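Local coordinates for protein L-ribulose 3-epimerase (Mesorhizobium loti, PDB 3VYL) that epimerises ketoses at C3, interconverting L-ribulose and L-xylulose with high efficiency and acting less efficiently on D-psicose and D-tagatose, probably with manganese as its cofactor, at residues A[28-33]-A[265-270]; A[32-37]-A[237-242]. All blocks are in the same frame, centred on the assembly; numbering follows the deposited sequence.

Contact 1: residues A[28-33]-A[265-270]; sequences RDAGFD and DNMALA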
loop_
_atom_site.group_PDB
_atom_site.type_symbol
_atom_site.label_atom_id
_atom_site.label_comp_id
_atom_site.label_asym_id
_atom_site.label_seq_id
_atom_site.Cartn_x
_atom_site.Cartn_y
_atom_site.Cartn_z
ATOM N N ARG A 28 20.455 -12.135 -22.831
ATOM C CA ARG A 28 20.802 -10.901 -23.521
ATOM C C ARG A 28 19.632 -10.258 -24.274
ATOM O O ARG A 28 19.456 -9.041 -24.207
ATOM C CB ARG A 28 21.981 -11.124 -24.473
ATOM C CG ARG A 28 23.350 -11.099 -23.810
ATOM C CD ARG A 28 23.891 -9.682 -23.631
ATOM N NE ARG A 28 24.062 -8.960 -24.898
ATOM C CZ ARG A 28 24.589 -7.739 -25.013
ATOM N NH1 ARG A 28 25.017 -7.079 -23.938
ATOM N NH2 ARG A 28 24.695 -7.176 -26.211
ATOM N N ASP A 29 18.833 -11.058 -24.981
ATOM C CA ASP A 29 17.674 -10.520 -25.701
ATOM C C ASP A 29 16.649 -9.878 -24.774
ATOM O O ASP A 29 15.944 -8.948 -25.164
ATOM C CB ASP A 29 16.999 -11.602 -26.542
ATOM C CG ASP A 29 17.841 -12.024 -27.730
ATOM O OD1 ASP A 29 17.263 -12.553 -28.699
ATOM O OD2 ASP A 29 19.081 -11.829 -27.693
ATOM N N ALA A 30 16.576 -10.389 -23.546
ATOM C CA ALA A 30 15.661 -9.883 -22.530
ATOM C C ALA A 30 16.177 -8.595 -21.884
ATOM O O ALA A 30 15.414 -7.863 -21.260
ATOM C CB ALA A 30 15.416 -10.951 -21.475
ATOM N N GLY A 31 17.473 -8.333 -22.024
ATOM C CA GLY A 31 18.066 -7.094 -21.529
ATOM C C GLY A 31 18.788 -7.199 -20.199
ATOM O O GLY A 31 19.147 -6.190 -19.602
ATOM N N PHE A 32 19.006 -8.420 -19.735
ATOM C CA PHE A 32 19.690 -8.636 -18.472
ATOM C C PHE A 32 21.180 -8.686 -18.721
ATOM O O PHE A 32 21.597 -8.888 -19.850
ATOM C CB PHE A 32 19.204 -9.940 -17.837
ATOM C CG PHE A 32 17.803 -9.864 -17.311
ATOM C CD1 PHE A 32 17.568 -9.529 -15.980
ATOM C CD2 PHE A 32 16.714 -10.106 -18.149
ATOM C CE1 PHE A 32 16.272 -9.447 -15.491
ATOM C CE2 PHE A 32 15.416 -10.025 -17.671
ATOM C CZ PHE A 32 15.191 -9.700 -16.340
ATOM N N ASP A 33 21.992 -8.502 -17.687
ATOM C CA ASP A 33 23.437 -8.587 -17.879
ATOM C C ASP A 33 24.166 -9.371 -16.789
ATOM O O ASP A 33 25.373 -9.210 -16.576
ATOM C CB ASP A 33 24.061 -7.209 -18.144
ATOM C CG ASP A 33 23.529 -6.135 -17.219
ATOM O OD1 ASP A 33 23.579 -6.337 -15.981
ATOM O OD2 ASP A 33 23.067 -5.089 -17.741
ATOM N N ASP A 265 5.123 -18.099 -21.456
ATOM C CA ASP A 265 6.027 -17.393 -22.352
ATOM C C ASP A 265 7.112 -16.694 -21.545
ATOM O O ASP A 265 6.909 -15.581 -21.050
ATOM C CB ASP A 265 5.223 -16.385 -23.178
ATOM C CG ASP A 265 6.079 -15.578 -24.137
ATOM O OD1 ASP A 265 5.507 -14.671 -24.776
ATOM O OD2 ASP A 265 7.304 -15.831 -24.258
ATOM N N ASN A 266 8.269 -17.335 -21.422
ATOM C CA ASN A 266 9.336 -16.780 -20.592
ATOM C C ASN A 266 10.163 -15.648 -21.182
ATOM O O ASN A 266 10.946 -15.030 -20.457
ATOM C CB ASN A 266 10.261 -17.864 -20.036
ATOM C CG ASN A 266 10.810 -18.781 -21.100
ATOM O OD1 ASN A 266 11.747 -19.521 -20.843
ATOM N ND2 ASN A 266 10.222 -18.760 -22.276
ATOM N N MET A 267 10.012 -15.372 -22.473
ATOM C CA MET A 267 10.636 -14.175 -23.013
ATOM C C MET A 267 9.826 -12.967 -22.565
ATOM O O MET A 267 10.398 -11.979 -22.107
ATOM C CB MET A 267 10.761 -14.206 -24.539
ATOM C CG MET A 267 11.467 -12.983 -25.123
ATOM S SD MET A 267 13.084 -12.638 -24.383
ATOM C CE MET A 267 14.129 -13.871 -25.147
ATOM N N ALA A 268 8.502 -13.057 -22.689
ATOM C CA ALA A 268 7.616 -11.987 -22.248
ATOM C C ALA A 268 7.848 -11.722 -20.760
ATOM O O ALA A 268 8.077 -10.590 -20.346
ATOM C CB ALA A 268 6.163 -12.343 -22.514
ATOM N N LEU A 269 7.827 -12.798 -19.979
ATOM C CA LEU A 269 8.098 -12.750 -18.563
ATOM C C LEU A 269 9.415 -12.035 -18.262
ATOM O O LEU A 269 9.453 -11.155 -17.403
ATOM C CB LEU A 269 8.092 -14.167 -17.974
ATOM C CG LEU A 269 8.458 -14.265 -16.492
ATOM C CD1 LEU A 269 7.230 -14.038 -15.621
ATOM C CD2 LEU A 269 9.124 -15.593 -16.184
ATOM N N ALA A 270 10.488 -12.393 -18.964
ATOM C CA ALA A 270 11.799 -11.794 -18.680
ATOM C C ALA A 270 11.886 -10.307 -19.071
ATOM O O ALA A 270 12.274 -9.470 -18.248
ATOM C CB ALA A 270 12.912 -12.597 -19.325
#
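A30 and A270 meet methyl to methyl, CB to CB at 3.7 Å, and these small side chains let the end of helix 17-30 come close to the first turns of helix 266-292; their CA atoms lie 5.8 Å apart. The phenyl ring of F32 joins them at the same spot. Its edge, at CE2, faces the carbonyl of A270: the backbone O of A270 sits 3.2 Å from CE2 of F32, near the ring plane, and the carbonyl carbon of A270 lies in that plane too. CB of A270 is 4.0 Å from the same CE2 of F32. M267 flanks the alanine pair. Its CG stands opposite the backbone N (chi1 -178°), and the bends at chi2 and chi3 swing the thioether back along helix 17-30, with SD of M267 4.1 Å from CB of A30 and CE of M267 3.9 Å from CB of D29. What these side chains share across the contact is apolar packing. Both backbones change course here. Helix 17-30 closes in a Schellman motif at G31, the first residue past it, with phi at 100° and G31 N bonded to R28 O at 3.0 Å, and the chain then delivers F32 toward the other helix. D265 is the N-cap of helix 266-292, its OD2 accepting from M267 N at 3.3 Å and, weakly, from A268 N. F32 and A270 also reach I6 on strand 4-7, as expected where two helices of the outer layer of a TIM barrel pack beside its first strand.

Contact 2: residues A[32-37]-A[237-242]; sequences FDLIEF and DLSFES. With MN (manganese (II) ion), chain I.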
loop_
_atom_site.group_PDB
_atom_site.type_symbol
_atom_site.label_atom_id
_atom_site.label_comp_id
_atom_site.label_asym_id
_atom_site.label_seq_id
_atom_site.Cartn_x
_atom_site.Cartn_y
_atom_site.Cartn_z
ATOM N N PHE A 32 19.006 -8.420 -19.735
ATOM C CA PHE A 32 19.690 -8.636 -18.472
ATOM C C PHE A 32 21.180 -8.686 -18.721
ATOM O O PHE A 32 21.597 -8.888 -19.850
ATOM C CB PHE A 32 19.204 -9.940 -17.837
ATOM C CG PHE A 32 17.803 -9.864 -17.311
ATOM C CD1 PHE A 32 17.568 -9.529 -15.980
ATOM C CD2 PHE A 32 16.714 -10.106 -18.149
ATOM C CE1 PHE A 32 16.272 -9.447 -15.491
ATOM C CE2 PHE A 32 15.416 -10.025 -17.671
ATOM C CZ PHE A 32 15.191 -9.700 -16.340
ATOM N N ASP A 33 21.992 -8.502 -17.687
ATOM C CA ASP A 33 23.437 -8.587 -17.879
ATOM C C ASP A 33 24.166 -9.371 -16.789
ATOM O O ASP A 33 25.373 -9.210 -16.576
ATOM C CB ASP A 33 24.061 -7.209 -18.144
ATOM C CG ASP A 33 23.529 -6.135 -17.219
ATOM O OD1 ASP A 33 23.579 -6.337 -15.981
ATOM O OD2 ASP A 33 23.067 -5.089 -17.741
ATOM N N LEU A 34 23.424 -10.239 -16.115
ATOM C CA LEU A 34 24.030 -11.314 -15.337
ATOM C C LEU A 34 23.227 -12.596 -15.570
ATOM O O LEU A 34 22.067 -12.538 -16.007
ATOM C CB LEU A 34 24.091 -10.948 -13.859
ATOM C CG LEU A 34 24.773 -11.924 -12.901
ATOM C CD1 LEU A 34 25.643 -11.171 -11.912
ATOM C CD2 LEU A 34 23.734 -12.763 -12.164
ATOM N N ILE A 35 23.866 -13.740 -15.320
ATOM C CA ILE A 35 23.191 -15.038 -15.323
ATOM C C ILE A 35 23.522 -15.787 -14.047
ATOM O O ILE A 35 24.675 -15.820 -13.611
ATOM C CB ILE A 35 23.509 -15.894 -16.593
ATOM C CG1 ILE A 35 22.593 -17.132 -16.695
ATOM C CG2 ILE A 35 24.974 -16.318 -16.648
ATOM C CD1 ILE A 35 21.138 -16.825 -16.983
ATOM N N GLU A 36 22.496 -16.358 -13.434
ATOM C CA GLU A 36 22.671 -17.188 -12.259
ATOM C C GLU A 36 22.442 -18.651 -12.626
ATOM O O GLU A 36 21.395 -19.020 -13.175
ATOM C CB GLU A 36 21.702 -16.741 -11.163
ATOM C CG GLU A 36 21.807 -17.468 -9.824
ATOM C CD GLU A 36 20.927 -16.821 -8.774
ATOM O OE1 GLU A 36 20.485 -15.682 -9.029
ATOM O OE2 GLU A 36 20.673 -17.427 -7.707
ATOM N N PHE A 37 23.400 -19.493 -12.304
ATOM C CA PHE A 37 23.318 -20.898 -12.570
ATOM C C PHE A 37 23.208 -21.588 -11.256
ATOM O O PHE A 37 23.842 -21.194 -10.355
ATOM C CB PHE A 37 24.570 -21.356 -13.294
ATOM C CG PHE A 37 24.606 -20.990 -14.743
ATOM C CD1 PHE A 37 23.663 -21.456 -15.596
ATOM C CD2 PHE A 37 25.588 -20.205 -15.232
ATOM C CE1 PHE A 37 23.677 -21.136 -16.907
ATOM C CE2 PHE A 37 25.628 -19.887 -16.543
ATOM C CZ PHE A 37 24.667 -20.346 -17.384
ATOM N N ASP A 237 24.609 -6.626 -7.047
ATOM C CA ASP A 237 23.756 -7.344 -7.994
ATOM C C ASP A 237 22.405 -7.760 -7.402
ATOM O O ASP A 237 22.274 -8.008 -6.193
ATOM C CB ASP A 237 24.470 -8.594 -8.529
ATOM C CG ASP A 237 25.803 -8.286 -9.192
ATOM O OD1 ASP A 237 25.931 -7.253 -9.891
ATOM O OD2 ASP A 237 26.724 -9.113 -9.025
ATOM N N LEU A 238 21.405 -7.836 -8.273
ATOM C CA LEU A 238 20.136 -8.447 -7.918
ATOM C C LEU A 238 19.549 -9.152 -9.127
ATOM O O LEU A 238 19.754 -8.716 -10.265
ATOM C CB LEU A 238 19.155 -7.421 -7.340
ATOM C CG LEU A 238 18.798 -6.157 -8.113
ATOM C CD1 LEU A 238 17.701 -6.430 -9.129
ATOM C CD2 LEU A 238 18.335 -5.115 -7.109
ATOM N N SER A 239 18.815 -10.234 -8.887
ATOM C CA SER A 239 18.303 -11.022 -10.000
ATOM C C SER A 239 16.851 -11.393 -9.890
ATOM O O SER A 239 16.340 -11.618 -8.798
ATOM C CB SER A 239 19.129 -12.284 -10.181
ATOM O OG SER A 239 20.370 -11.915 -10.721
ATOM N N PHE A 240 16.213 -11.470 -11.051
ATOM C CA PHE A 240 14.839 -11.911 -11.178
ATOM C C PHE A 240 14.751 -13.427 -11.054
ATOM O O PHE A 240 15.591 -14.142 -11.590
ATOM C CB PHE A 240 14.294 -11.451 -12.526
ATOM C CG PHE A 240 12.934 -11.991 -12.852
ATOM C CD1 PHE A 240 11.864 -11.838 -11.959
ATOM C CD2 PHE A 240 12.709 -12.628 -14.064
ATOM C CE1 PHE A 240 10.606 -12.314 -12.272
ATOM C CE2 PHE A 240 11.452 -13.113 -14.375
ATOM C CZ PHE A 240 10.399 -12.950 -13.480
ATOM N N GLU A 241 13.721 -13.906 -10.363
ATOM C CA GLU A 241 13.553 -15.333 -10.052
ATOM C C GLU A 241 12.069 -15.715 -10.229
ATOM O O GLU A 241 11.178 -15.071 -9.677
ATOM C CB GLU A 241 14.024 -15.600 -8.612
ATOM C CG GLU A 241 14.398 -17.037 -8.271
ATOM C CD GLU A 241 14.740 -17.247 -6.790
ATOM O OE1 GLU A 241 15.134 -18.370 -6.423
ATOM O OE2 GLU A 241 14.623 -16.321 -5.970
ATOM N N SER A 242 11.788 -16.639 -11.129
ATOM C CA SER A 242 10.457 -17.182 -11.339
ATOM C C SER A 242 10.586 -18.557 -11.954
ATOM O O SER A 242 11.348 -18.735 -12.850
ATOM C CB SER A 242 9.691 -16.264 -12.259
ATOM O OG SER A 242 8.363 -16.626 -12.395
HETATM MN MN MN I . 15.914 -17.029 -4.098
HETATM O O HOH W 1 15.387 -19.335 -3.953
#
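OE1 of E36 is gripped by Y204 OH and H206 NE2, both outside the two segments, and lies 3.8 Å from CB of S239 across the contact. The extended side chain, with CG trans to the backbone N (chi1 -177°), carries the carboxylate from strand 34-37 into the barrel, where its other oxygen, OE2, bonds S64 OG. S239 OG has its strongest polar partner in Y204 as well, and CD2 of L34 lies 3.8 Å from OG of S239. The other branch of L34 reaches the D237 carboxylate: CD1 of L34 is 3.7 Å from OD2 of D237, the two side chains running at about a right angle, while OD1 of D237 bonds R3 N. CE1 of F32 comes within 4.1 Å of CB of F240. Side chains, not strand pairing, make the contact, since strand 4-7 lies between strands 34-37 and 238-240 and the CA atoms of L34 and S239 are 7.8 Å apart. Beyond F240, E241 OE2 binds manganese at 2.4 Å, and a water 2.4 Å from the metal donates to OE1 of E241. E147, D180 and H206, through ND1, complete the protein ligands. E36 thus acts as a second-shell residue: by holding NE2 of H206, it probably fixes how that imidazole presents ND1 to the metal.

Overall arrangement
From the N terminus, the chain runs through strand 4-7 and helix 17-30 into 28-37, from which both long-range closures start. Contact 2 returns first, at 237-242 on the last barrel strand; contact 1 returns later, at 265-270 where helix 266-292 begins. The smaller loop, of contact 2, therefore lies inside the larger, their first segments overlap at F32 and D33, and the contact centres are 10 Å apart. Contact 1 joins helices of the outer layer, whereas contact 2 reaches from strand 34-37 to strand 238-240, with strand 4-7 between them in the barrel order. L269 packing on F240 joins the second halves, linking helical shell to barrel.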